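Long-range contact in avirulence protein AvrP123 (Melampsora lini, PDB 5VJJ), which is a zinc-binding avirulence effector of the flax rust fungus, recognised by the flax resistance protein P and possibly acting in the plant nucleus: residues Gln15-Arg20 with Tyr54-Pro59. Numbering follows the deposited sequence.
Sequences QCLCRR and YMYRCP. With ZN (zinc ion), chain C.
A four-cysteine zinc site, one of three zinc sites in this small effector, joins the loop between strands 13-15 and 21-23 to the end of strand 51-58. Cys16 and Cys18 supply two thiolates from the loop, with SG 2.4 Å and 2.3 Å from the zinc; Cys58 SG meets the metal from the strand at 2.3 Å, and Cys61 completes the site. Both Cys16 and Cys58 carry SG anti to the backbone N (chi1 174° and -179°); in each case the torsion turns the sulfur toward the other segment, where the zinc lies between them.

N-H...S bonds hold the two sulfurs of the loop. Cys16 to Arg19 form a type I beta turn, closed by Arg19 N to Cys16 O, and the backbone N of Cys18 points at Cys16 SG (3.5 Å) in a nearly straight N-H...S bond of 170°. Cys18 SG takes two such long bonds from Arg20, from its backbone N and from NH1, each 3.6 Å from the sulfur, the latter with the sulfur in the guanidinium plane. These N-H groups and the guanidinium charge probably offset part of the negative charge of the thiolates.

Beside the metal, Tyr56 reaches across to the loop: its CE2 lies 3.7 Å from Cys16 CB, and the Cys16 sulfur approaches the ring obliquely. Farther out, Tyr56 OH lies 3.8 Å from Leu17 N, too far to count as a bond, and is hydrogen-bonded with His66 ND1 of strand 64-69. Arg64 of that strand, antiparallel to 51-58, also touches Cys16, Leu17 and Tyr56, and the 15-20 loop connects the short antiparallel strands 13-15 and 21-23, so the zinc ties this hairpin to the three-stranded sheet.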
ATOM      1  N   GLN A  15       1.435 -11.179  -2.193  1.00 31.22           N
ATOM      2  CA  GLN A  15       1.752 -11.262  -3.612  1.00 31.23           C
ATOM      3  C   GLN A  15       2.718 -10.139  -3.977  1.00 30.23           C
ATOM      4  O   GLN A  15       2.416  -8.960  -3.768  1.00 30.72           O
ATOM      5  CB  GLN A  15       0.479 -11.179  -4.450  1.00 33.41           C
ATOM      6  CG  GLN A  15       0.709 -11.417  -5.929  1.00 37.66           C
ATOM      7  CD  GLN A  15      -0.562 -11.783  -6.677  1.00 39.82           C
ATOM      8  OE1 GLN A  15      -1.654 -11.317  -6.345  1.00 37.88           O
ATOM      9  NE2 GLN A  15      -0.426 -12.626  -7.694  1.00 46.39           N
ATOM     10  N   CYS A  16       3.884 -10.508  -4.498  1.00 37.78           N
ATOM     11  CA  CYS A  16       4.843  -9.523  -4.968  1.00 34.19           C
ATOM     12  C   CYS A  16       4.325  -8.859  -6.243  1.00 39.38           C
ATOM     13  O   CYS A  16       3.392  -9.341  -6.891  1.00 39.39           O
ATOM     14  CB  CYS A  16       6.205 -10.182  -5.220  1.00 32.81           C
ATOM     15  SG  CYS A  16       7.475  -9.110  -5.984  1.00 34.49           S
ATOM     16  N   LEU A  17       4.937  -7.727  -6.597  1.00 31.34           N
ATOM     17  CA  LEU A  17       4.534  -7.035  -7.817  1.00 30.77           C
ATOM     18  C   LEU A  17       4.742  -7.902  -9.050  1.00 31.49           C
ATOM     19  O   LEU A  17       4.056  -7.713 -10.061  1.00 48.75           O
ATOM     20  CB  LEU A  17       5.300  -5.727  -7.956  1.00 30.18           C
ATOM     21  CG  LEU A  17       5.019  -4.700  -6.861  1.00 36.25           C
ATOM     22  CD1 LEU A  17       5.975  -3.527  -7.002  1.00 31.03           C
ATOM     23  CD2 LEU A  17       3.574  -4.236  -6.913  1.00 31.97           C
ATOM     24  N   CYS A  18       5.679  -8.847  -8.996  1.00 30.25           N
ATOM     25  CA  CYS A  18       5.833  -9.820 -10.073  1.00 33.44           C
ATOM     26  C   CYS A  18       4.767 -10.908 -10.030  1.00 42.72           C
ATOM     27  O   CYS A  18       4.765 -11.780 -10.903  1.00 36.86           O
ATOM     28  CB  CYS A  18       7.226 -10.453 -10.014  1.00 29.61           C
ATOM     29  SG  CYS A  18       7.412 -11.719  -8.741  1.00 46.32           S
ATOM     30  N   ARG A  19       3.880 -10.872  -9.033  1.00 36.38           N
ATOM     31  CA  ARG A  19       2.712 -11.720  -8.829  1.00 36.04           C
ATOM     32  C   ARG A  19       3.051 -13.024  -8.100  1.00 44.14           C
ATOM     33  O   ARG A  19       2.133 -13.767  -7.750  1.00 38.29           O
ATOM     34  CB  ARG A  19       1.957 -12.048 -10.133  1.00 38.71           C
ATOM     35  CG  ARG A  19       1.299 -10.826 -10.753  1.00 54.98           C
ATOM     36  CD  ARG A  19       0.376 -11.174 -11.914  1.00 70.75           C
ATOM     37  NE  ARG A  19       1.104 -11.480 -13.145  1.00 77.01           N
ATOM     38  CZ  ARG A  19       1.271 -12.699 -13.656  1.00 75.17           C
ATOM     39  NH1 ARG A  19       0.765 -13.771 -13.053  1.00 73.33           N
ATOM     40  NH2 ARG A  19       1.950 -12.850 -14.786  1.00 60.51           N
ATOM     41  N   ARG A  20       4.321 -13.325  -7.843  1.00 33.09           N
ATOM     42  CA  ARG A  20       4.655 -14.489  -7.031  1.00 40.65           C
ATOM     43  C   ARG A  20       4.282 -14.240  -5.571  1.00 57.59           C
ATOM     44  O   ARG A  20       4.147 -13.098  -5.122  1.00 49.06           O
ATOM     45  CB  ARG A  20       6.147 -14.815  -7.135  1.00 38.41           C
ATOM     46  CG  ARG A  20       6.551 -15.469  -8.440  1.00 39.10           C
ATOM     47  CD  ARG A  20       8.055 -15.529  -8.567  1.00 50.23           C
ATOM     48  NE  ARG A  20       8.472 -16.167  -9.810  1.00 42.64           N
ATOM     49  CZ  ARG A  20       8.687 -15.524 -10.955  1.00 39.13           C
ATOM     50  NH1 ARG A  20       8.522 -14.209 -11.033  1.00 43.30           N
ATOM     51  NH2 ARG A  20       9.065 -16.202 -12.030  1.00 48.34           N
ATOM     52  N   TYR A  54       4.391  -2.939   2.628  1.00 23.60           N
ATOM     53  CA  TYR A  54       4.677  -4.358   2.755  1.00 29.15           C
ATOM     54  C   TYR A  54       6.159  -4.590   2.508  1.00 36.84           C
ATOM     55  O   TYR A  54       6.702  -4.134   1.499  1.00 38.16           O
ATOM     56  CB  TYR A  54       3.838  -5.178   1.774  1.00 28.28           C
ATOM     57  CG  TYR A  54       2.349  -4.942   1.910  1.00 36.36           C
ATOM     58  CD1 TYR A  54       1.625  -5.526   2.942  1.00 36.80           C
ATOM     59  CD2 TYR A  54       1.670  -4.132   1.009  1.00 39.58           C
ATOM     60  CE1 TYR A  54       0.263  -5.308   3.072  1.00 32.63           C
ATOM     61  CE2 TYR A  54       0.309  -3.908   1.131  1.00 28.85           C
ATOM     62  CZ  TYR A  54      -0.387  -4.499   2.162  1.00 28.94           C
ATOM     63  OH  TYR A  54      -1.737  -4.278   2.284  1.00 52.58           O
ATOM     64  N   MET A  55       6.804  -5.276   3.447  1.00 33.22           N
ATOM     65  CA  MET A  55       8.197  -5.683   3.333  1.00 20.70           C
ATOM     66  C   MET A  55       8.224  -7.197   3.187  1.00 21.09           C
ATOM     67  O   MET A  55       7.682  -7.913   4.036  1.00 35.97           O
ATOM     68  CB  MET A  55       9.000  -5.248   4.560  1.00 20.05           C
ATOM     69  CG  MET A  55       9.236  -3.748   4.667  1.00 39.71           C
ATOM     70  SD  MET A  55      10.513  -3.207   3.519  1.00 43.29           S
ATOM     71  CE  MET A  55      11.094  -1.728   4.338  1.00 56.33           C
ATOM     72  N   TYR A  56       8.843  -7.683   2.117  1.00 20.75           N
ATOM     73  CA  TYR A  56       8.902  -9.115   1.880  1.00 23.47           C
ATOM     74  C   TYR A  56      10.186  -9.457   1.137  1.00 34.74           C
ATOM     75  O   TYR A  56      10.937  -8.582   0.702  1.00 27.60           O
ATOM     76  CB  TYR A  56       7.672  -9.590   1.108  1.00 52.96           C
ATOM     77  CG  TYR A  56       7.351  -8.730  -0.086  1.00 32.57           C
ATOM     78  CD1 TYR A  56       6.466  -7.670   0.019  1.00 32.75           C
ATOM     79  CD2 TYR A  56       7.936  -8.977  -1.320  1.00 26.65           C
ATOM     80  CE1 TYR A  56       6.168  -6.881  -1.072  1.00 28.60           C
ATOM     81  CE2 TYR A  56       7.641  -8.199  -2.411  1.00 34.51           C
ATOM     82  CZ  TYR A  56       6.758  -7.152  -2.287  1.00 38.84           C
ATOM     83  OH  TYR A  56       6.466  -6.366  -3.387  1.00 23.66           O
ATOM     84  N   ARG A  57      10.432 -10.758   1.009  1.00 21.38           N
ATOM     85  CA  ARG A  57      11.625 -11.305   0.368  1.00 22.79           C
ATOM     86  C   ARG A  57      11.141 -12.256  -0.721  1.00 21.87           C
ATOM     87  O   ARG A  57      10.892 -13.431  -0.456  1.00 22.29           O
ATOM     88  CB  ARG A  57      12.517 -12.017   1.387  1.00 22.50           C
ATOM     89  CG  ARG A  57      13.811 -12.600   0.815  1.00 34.27           C
ATOM     90  CD  ARG A  57      14.916 -11.561   0.769  1.00 43.67           C
ATOM     91  NE  ARG A  57      15.483 -11.304   2.091  1.00 49.06           N
ATOM     92  CZ  ARG A  57      16.601 -11.855   2.562  1.00 60.90           C
ATOM     93  NH1 ARG A  57      17.309 -12.705   1.826  1.00 37.23           N
ATOM     94  NH2 ARG A  57      17.018 -11.547   3.781  1.00 52.14           N
ATOM     95  N   CYS A  58      11.007 -11.750  -1.943  1.00 30.43           N
ATOM     96  CA  CYS A  58      10.458 -12.560  -3.027  1.00 25.13           C
ATOM     97  C   CYS A  58      11.470 -13.610  -3.471  1.00 24.06           C
ATOM     98  O   CYS A  58      12.645 -13.281  -3.680  1.00 23.60           O
ATOM     99  CB  CYS A  58      10.077 -11.681  -4.213  1.00 34.59           C
ATOM    100  SG  CYS A  58       9.354 -12.604  -5.589  1.00 35.16           S
ATOM    101  N   PRO A  59      11.061 -14.871  -3.654  1.00 23.72           N
ATOM    102  CA  PRO A  59      12.020 -15.881  -4.139  1.00 23.69           C
ATOM    103  C   PRO A  59      12.625 -15.526  -5.480  1.00 23.84           C
ATOM    104  O   PRO A  59      13.738 -15.968  -5.788  1.00 35.87           O
ATOM    105  CB  PRO A  59      11.174 -17.158  -4.227  1.00 24.93           C
ATOM    106  CG  PRO A  59       9.779 -16.672  -4.383  1.00 25.89           C
ATOM    107  CD  PRO A  59       9.699 -15.423  -3.549  1.00 30.55           C
TER
HETATM  108 ZN    ZN C 201       8.715 -10.852  -7.007  1.00 30.01          ZN